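Local coordinates for protein predicted HD superfamily hydrolase (uncultured Thermotogales bacterium, PDB 2PQ7) that binds two iron(III) ions in an all-helical fold and probably acts as a hydrolase of the HD-domain superfamily, at residues R10-R15 against D55-I60. Sequence-based numbering, arbitrary orientation.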
loop_
_atom_site.group_PDB
_atom_site.type_symbol
_atom_site.label_atom_id
_atom_site.label_comp_id
_atom_site.label_asym_id
_atom_site.label_seq_id
_atom_site.Cartn_x
_atom_site.Cartn_y
_atom_site.Cartn_z
ATOM N N ARG A 10 29.501 13.105 10.432
ATOM C CA ARG A 10 29.126 14.496 10.731
ATOM C C ARG A 10 28.639 14.788 12.116
ATOM O O ARG A 10 28.714 15.919 12.568
ATOM C CB ARG A 10 28.023 14.958 9.786
ATOM C CG ARG A 10 28.520 15.270 8.405
ATOM C CD ARG A 10 27.458 15.609 7.411
ATOM N NE ARG A 10 26.958 16.984 7.460
ATOM C CZ ARG A 10 26.279 17.557 6.484
ATOM N NH1 ARG A 10 26.009 16.898 5.364
ATOM N NH2 ARG A 10 25.831 18.802 6.641
ATOM N N ILE A 11 28.135 13.781 12.815
ATOM C CA ILE A 11 27.472 14.040 14.111
ATOM C C ILE A 11 28.161 13.351 15.257
ATOM O O ILE A 11 28.175 12.118 15.300
ATOM C CB ILE A 11 25.998 13.601 13.998
ATOM C CG1 ILE A 11 25.352 14.319 12.828
ATOM C CG2 ILE A 11 25.272 13.870 15.335
ATOM C CD1 ILE A 11 24.117 13.754 12.416
ATOM N N PRO A 12 28.712 14.131 16.227
ATOM C CA PRO A 12 29.361 13.502 17.350
ATOM C C PRO A 12 28.463 12.587 18.118
ATOM O O PRO A 12 27.280 12.893 18.320
ATOM C CB PRO A 12 29.734 14.676 18.267
ATOM C CG PRO A 12 29.743 15.816 17.430
ATOM C CD PRO A 12 28.773 15.606 16.349
ATOM N N HIS A 13 29.029 11.487 18.553
ATOM C CA HIS A 13 28.374 10.530 19.422
ATOM C C HIS A 13 27.160 9.882 18.852
ATOM O O HIS A 13 26.416 9.245 19.589
ATOM C CB HIS A 13 28.034 11.173 20.770
ATOM C CG HIS A 13 29.224 11.700 21.477
ATOM N ND1 HIS A 13 30.089 10.882 22.164
ATOM C CD2 HIS A 13 29.751 12.945 21.526
ATOM C CE1 HIS A 13 31.069 11.618 22.656
ATOM N NE2 HIS A 13 30.881 12.873 22.293
ATOM N N LEU A 14 27.007 9.926 17.538
ATOM C CA LEU A 14 25.814 9.384 16.947
ATOM C C LEU A 14 25.622 7.901 17.205
ATOM O O LEU A 14 24.529 7.445 17.460
ATOM C CB LEU A 14 25.748 9.694 15.455
ATOM C CG LEU A 14 24.442 9.276 14.775
ATOM C CD1 LEU A 14 23.295 9.981 15.399
ATOM C CD2 LEU A 14 24.466 9.583 13.292
ATOM N N ARG A 15 26.698 7.127 17.060
ATOM C CA ARG A 15 26.614 5.704 17.278
ATOM C C ARG A 15 26.101 5.357 18.674
ATOM O O ARG A 15 25.242 4.459 18.809
ATOM C CB ARG A 15 28.028 5.086 17.085
ATOM C CG ARG A 15 28.073 3.567 17.191
ATOM C CD ARG A 15 29.471 2.983 16.851
ATOM N N ASP A 55 20.740 23.678 11.350
ATOM C CA ASP A 55 21.681 22.881 12.111
ATOM C C ASP A 55 21.309 21.390 12.096
ATOM O O ASP A 55 20.428 20.929 12.818
ATOM C CB ASP A 55 21.719 23.445 13.531
ATOM C CG ASP A 55 22.847 22.898 14.363
ATOM O OD1 ASP A 55 23.183 21.728 14.258
ATOM O OD2 ASP A 55 23.364 23.686 15.182
ATOM N N LEU A 56 22.039 20.610 11.306
ATOM C CA LEU A 56 21.790 19.190 11.161
ATOM C C LEU A 56 22.003 18.405 12.459
ATOM O O LEU A 56 21.256 17.473 12.752
ATOM C CB LEU A 56 22.759 18.616 10.082
ATOM C CG LEU A 56 22.618 17.159 9.714
ATOM C CD1 LEU A 56 21.256 16.934 9.036
ATOM C CD2 LEU A 56 23.778 16.717 8.786
ATOM N N GLN A 57 23.060 18.751 13.207
ATOM C CA GLN A 57 23.386 18.055 14.434
ATOM C C GLN A 57 22.199 18.130 15.420
ATOM O O GLN A 57 21.809 17.117 15.984
ATOM C CB GLN A 57 24.672 18.584 15.076
ATOM C CG GLN A 57 25.912 18.386 14.179
ATOM C CD GLN A 57 27.215 18.677 14.874
ATOM O OE1 GLN A 57 27.253 19.019 16.056
ATOM N NE2 GLN A 57 28.321 18.495 14.141
ATOM N N LYS A 58 21.713 19.348 15.628
ATOM C CA LYS A 58 20.550 19.536 16.520
ATOM C C LYS A 58 19.309 18.762 16.028
ATOM O O LYS A 58 18.698 18.095 16.805
ATOM C CB LYS A 58 20.212 21.029 16.663
ATOM C CG LYS A 58 21.176 21.857 17.509
ATOM C CD LYS A 58 20.847 23.383 17.487
ATOM C CE LYS A 58 21.839 24.195 18.293
ATOM N NZ LYS A 58 21.647 25.649 18.112
ATOM N N ALA A 59 19.031 18.838 14.733
ATOM C CA ALA A 59 17.869 18.202 14.141
ATOM C C ALA A 59 17.887 16.689 14.263
ATOM O O ALA A 59 16.930 16.072 14.679
ATOM C CB ALA A 59 17.737 18.665 12.723
ATOM N N ILE A 60 19.040 16.092 13.936
ATOM C CA ILE A 60 19.207 14.663 14.016
ATOM C C ILE A 60 19.092 14.121 15.431
ATOM O O ILE A 60 18.404 13.128 15.663
ATOM C CB ILE A 60 20.602 14.263 13.464
ATOM C CG1 ILE A 60 20.609 14.467 11.958
ATOM C CG2 ILE A 60 20.988 12.841 13.816
ATOM C CD1 ILE A 60 19.577 13.598 11.178
#
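Ile-11 and Gln-57 bring the two backbones closest, their CA atoms 5.7 Å apart, where a type II beta turn from Ile-11 to Leu-14 leads into helix 14-25 and faces the first turn of helix 56-65. That first turn is N-capped by Asp-55, whose OD1 accepts from Lys-58 N in a nearly straight bond (175°). At the apolar centre the side chains of Ile-11 and Leu-14 each cross that of Ile-60 at about a right angle: Ile-11 CD1 reaches Ile-60 CG2 at 3.5 Å, and Leu-14 CD1 meets the same methyl at 4.0 Å. Ile-11 gets there with CG1 anti to its carbonyl carbon (chi1 -56°) and the chain extended to CD1. Nearer the start of helix 56-65, Leu-56 CD2 sits 3.3 Å above the guanidinium plane of Arg-10, offset toward its rim, a van der Waals contact over one face. The Gln-57 amide lies beside the start of the turn, with NE2 3.0 Å from Arg-10 O and Gln-57 CD 3.7 Å from Pro-12 CD. With an alanine here, Arg-10 O would probably lose its NE2 neighbour and Pro-12 CD the amide packed beside it. Ile-60 also packs on Met-42 and Ser-46 of helix 35-52, while Leu-14 touches Leu-7 of helix 4-10 and Leu-64 further along helix 56-65, so the contact joins the N-terminal helices to the helix leading into metal ligand His-66.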